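Local coordinates for probable thiosulfate sulfurtransferase (PDB 2EG4), which binds a zinc ion and is probably a sulfurtransferase of the rhodanese family, moving sulfur from thiosulfate to an acceptor such as cyanide, at residues F169-L179 with A200-V209. Residues are numbered along the deposited sequence; the frame is centred on the assembly and turned at random.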
# COMPACT_ATOMS: atom_id res chain seq x y z
N PHE A 169 3.78 -0.94 -14.28
CA PHE A 169 4.60 -1.46 -13.20
C PHE A 169 4.64 -2.98 -13.14
O PHE A 169 5.47 -3.54 -12.43
CB PHE A 169 4.10 -0.88 -11.86
CG PHE A 169 4.33 0.60 -11.75
CD1 PHE A 169 5.52 1.10 -11.23
CD2 PHE A 169 3.38 1.50 -12.24
CE1 PHE A 169 5.78 2.47 -11.21
CE2 PHE A 169 3.62 2.87 -12.22
CZ PHE A 169 4.83 3.35 -11.70
N LEU A 170 3.77 -3.63 -13.89
CA LEU A 170 3.72 -5.09 -13.91
C LEU A 170 4.76 -5.68 -14.85
O LEU A 170 4.92 -6.90 -14.93
CB LEU A 170 2.31 -5.55 -14.28
CG LEU A 170 1.22 -4.92 -13.42
CD1 LEU A 170 -0.13 -5.45 -13.86
CD2 LEU A 170 1.46 -5.21 -11.93
N SER A 171 5.45 -4.82 -15.58
CA SER A 171 6.50 -5.24 -16.49
C SER A 171 7.76 -4.50 -16.06
O SER A 171 8.21 -3.56 -16.72
CB SER A 171 6.13 -4.89 -17.93
OG SER A 171 5.01 -5.65 -18.34
N PRO A 172 8.34 -4.92 -14.93
CA PRO A 172 9.55 -4.36 -14.31
C PRO A 172 10.81 -4.27 -15.18
O PRO A 172 11.58 -3.32 -15.04
CB PRO A 172 9.76 -5.25 -13.08
CG PRO A 172 9.17 -6.55 -13.51
CD PRO A 172 7.90 -6.11 -14.18
N GLU A 173 11.02 -5.25 -16.06
CA GLU A 173 12.20 -5.22 -16.91
C GLU A 173 12.12 -4.00 -17.82
O GLU A 173 11.19 -3.86 -18.61
CB GLU A 173 12.29 -6.51 -17.75
CG GLU A 173 13.65 -6.69 -18.44
CD GLU A 173 13.80 -8.04 -19.11
OE1 GLU A 173 14.91 -8.33 -19.62
OE2 GLU A 173 12.82 -8.82 -19.14
N GLY A 174 13.10 -3.11 -17.69
CA GLY A 174 13.14 -1.90 -18.50
C GLY A 174 12.14 -0.82 -18.11
O GLY A 174 11.98 0.17 -18.83
N LEU A 175 11.49 -0.99 -16.96
CA LEU A 175 10.51 -0.01 -16.50
C LEU A 175 11.10 1.37 -16.23
O LEU A 175 10.60 2.38 -16.71
CB LEU A 175 9.81 -0.51 -15.23
CG LEU A 175 8.79 0.44 -14.61
CD1 LEU A 175 7.68 0.74 -15.62
CD2 LEU A 175 8.23 -0.18 -13.33
N LEU A 176 12.17 1.42 -15.44
CA LEU A 176 12.81 2.69 -15.11
C LEU A 176 13.21 3.42 -16.38
O LEU A 176 13.19 4.66 -16.44
CB LEU A 176 14.03 2.46 -14.23
CG LEU A 176 13.76 1.67 -12.94
CD1 LEU A 176 14.96 1.81 -12.01
CD2 LEU A 176 12.50 2.20 -12.28
N GLU A 177 13.59 2.65 -17.40
CA GLU A 177 13.98 3.23 -18.67
C GLU A 177 12.77 3.84 -19.35
O GLU A 177 12.81 4.98 -19.79
CB GLU A 177 14.61 2.16 -19.57
CG GLU A 177 15.88 1.52 -19.00
CD GLU A 177 15.60 0.32 -18.10
OE1 GLU A 177 15.00 0.49 -17.01
OE2 GLU A 177 15.99 -0.81 -18.49
N ARG A 178 11.68 3.09 -19.43
CA ARG A 178 10.48 3.61 -20.06
C ARG A 178 9.91 4.79 -19.28
O ARG A 178 9.25 5.66 -19.85
CB ARG A 178 9.42 2.51 -20.20
CG ARG A 178 9.76 1.45 -21.25
CD ARG A 178 8.58 0.51 -21.53
NE ARG A 178 8.24 -0.31 -20.37
CZ ARG A 178 8.98 -1.31 -19.92
NH1 ARG A 178 10.11 -1.64 -20.52
NH2 ARG A 178 8.59 -1.99 -18.84
N LEU A 179 10.16 4.83 -17.98
CA LEU A 179 9.65 5.93 -17.16
C LEU A 179 10.66 7.07 -17.05
O LEU A 179 10.32 8.16 -16.60
CB LEU A 179 9.29 5.42 -15.76
CG LEU A 179 8.08 4.50 -15.61
CD1 LEU A 179 7.97 4.05 -14.15
CD2 LEU A 179 6.81 5.22 -16.03
N ALA A 200 2.81 0.30 -6.98
CA ALA A 200 3.91 0.99 -7.67
C ALA A 200 5.03 1.29 -6.69
O ALA A 200 6.22 1.25 -7.06
CB ALA A 200 3.39 2.25 -8.30
N PHE A 201 4.65 1.56 -5.44
CA PHE A 201 5.60 1.85 -4.38
C PHE A 201 6.55 0.67 -4.22
O PHE A 201 7.76 0.83 -4.31
CB PHE A 201 4.84 2.12 -3.06
CG PHE A 201 5.71 2.17 -1.82
CD1 PHE A 201 6.31 3.36 -1.41
CD2 PHE A 201 5.89 1.03 -1.05
CE1 PHE A 201 7.07 3.42 -0.25
CE2 PHE A 201 6.66 1.08 0.13
CZ PHE A 201 7.25 2.28 0.53
N PHE A 202 6.00 -0.53 -4.01
CA PHE A 202 6.85 -1.71 -3.86
C PHE A 202 7.66 -2.09 -5.09
O PHE A 202 8.81 -2.53 -4.96
CB PHE A 202 6.01 -2.90 -3.38
CG PHE A 202 5.62 -2.80 -1.95
CD1 PHE A 202 6.60 -2.87 -0.96
CD2 PHE A 202 4.29 -2.59 -1.59
CE1 PHE A 202 6.26 -2.72 0.38
CE2 PHE A 202 3.94 -2.44 -0.26
CZ PHE A 202 4.93 -2.50 0.73
N VAL A 203 7.08 -1.93 -6.27
CA VAL A 203 7.79 -2.25 -7.50
C VAL A 203 8.97 -1.31 -7.66
O VAL A 203 10.11 -1.75 -7.88
CB VAL A 203 6.89 -2.10 -8.74
CG1 VAL A 203 7.74 -2.24 -10.03
CG2 VAL A 203 5.79 -3.15 -8.72
N LEU A 204 8.70 -0.01 -7.54
CA LEU A 204 9.76 0.98 -7.70
C LEU A 204 10.87 0.78 -6.67
O LEU A 204 12.05 0.87 -7.01
CB LEU A 204 9.19 2.40 -7.59
CG LEU A 204 8.36 2.88 -8.78
CD1 LEU A 204 7.77 4.25 -8.50
CD2 LEU A 204 9.25 2.94 -10.03
N ARG A 205 10.50 0.52 -5.42
CA ARG A 205 11.49 0.32 -4.38
C ARG A 205 12.38 -0.87 -4.70
O ARG A 205 13.60 -0.84 -4.45
CB ARG A 205 10.80 0.12 -3.01
CG ARG A 205 10.26 1.43 -2.45
CD ARG A 205 10.91 1.80 -1.13
NE ARG A 205 10.72 3.22 -0.81
CZ ARG A 205 11.23 3.82 0.26
NH1 ARG A 205 11.96 3.12 1.13
NH2 ARG A 205 11.00 5.11 0.47
N SER A 206 11.80 -1.92 -5.27
CA SER A 206 12.58 -3.10 -5.62
C SER A 206 13.56 -2.78 -6.75
O SER A 206 14.54 -3.50 -6.94
CB SER A 206 11.69 -4.26 -6.03
OG SER A 206 11.15 -4.08 -7.33
N LEU A 207 13.28 -1.72 -7.51
CA LEU A 207 14.17 -1.34 -8.61
C LEU A 207 15.15 -0.27 -8.15
O LEU A 207 15.91 0.26 -8.96
CB LEU A 207 13.37 -0.86 -9.81
CG LEU A 207 12.50 -1.94 -10.48
CD1 LEU A 207 11.55 -1.31 -11.49
CD2 LEU A 207 13.41 -2.98 -11.15
N GLY A 208 15.12 0.04 -6.86
CA GLY A 208 16.05 1.02 -6.32
C GLY A 208 15.61 2.47 -6.28
O GLY A 208 16.37 3.34 -5.85
N VAL A 209 14.38 2.73 -6.72
CA VAL A 209 13.84 4.09 -6.72
C VAL A 209 13.26 4.44 -5.35
O VAL A 209 12.61 3.62 -4.72
CB VAL A 209 12.73 4.22 -7.79
CG1 VAL A 209 11.97 5.52 -7.60
CG2 VAL A 209 13.35 4.14 -9.18
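Phe169 lays one face of its ring against Ala200, whose CB sits 3.6 Å from the ring centroid and only 6° off the normal, a CH-pi contact. With CG anti to the carbonyl carbon (chi1 -67°), Phe169 also turns a ring edge to Leu204, its CE1 3.6 Å from Leu204 CG. Its own carbonyl serves too: Phe169 O lies against both methyls of Val203, 3.6 Å from CG1. Here the loop leading into helix 175-179 packs on helix 195-206 of the second rhodanese-like domain, an alpha/beta fold around a parallel sheet; Leu204 also rests on Val189 of strand 186-190, and Phe169 on Val137. Cutting Phe169 back to an alanine is likely to strip Ala200 CB of its aromatic cover and open a gap beside Leu204. Further along, Leu176 and Leu207 run alongside one another, pointing opposite ways, CD2 of Leu176 lying 3.7 Å from CD1 of Leu207 and 3.8 Å from CG2 of Val209. Leu175, with CG anti to the backbone N (chi1 178°), brings CD2 against both Val203 CG1 (3.9 Å) and Leu207 CD1 (4.0 Å). Gly208, at positive phi, closes helix 195-206 in a Schellman motif and turns the chain so that Val209 faces Leu176.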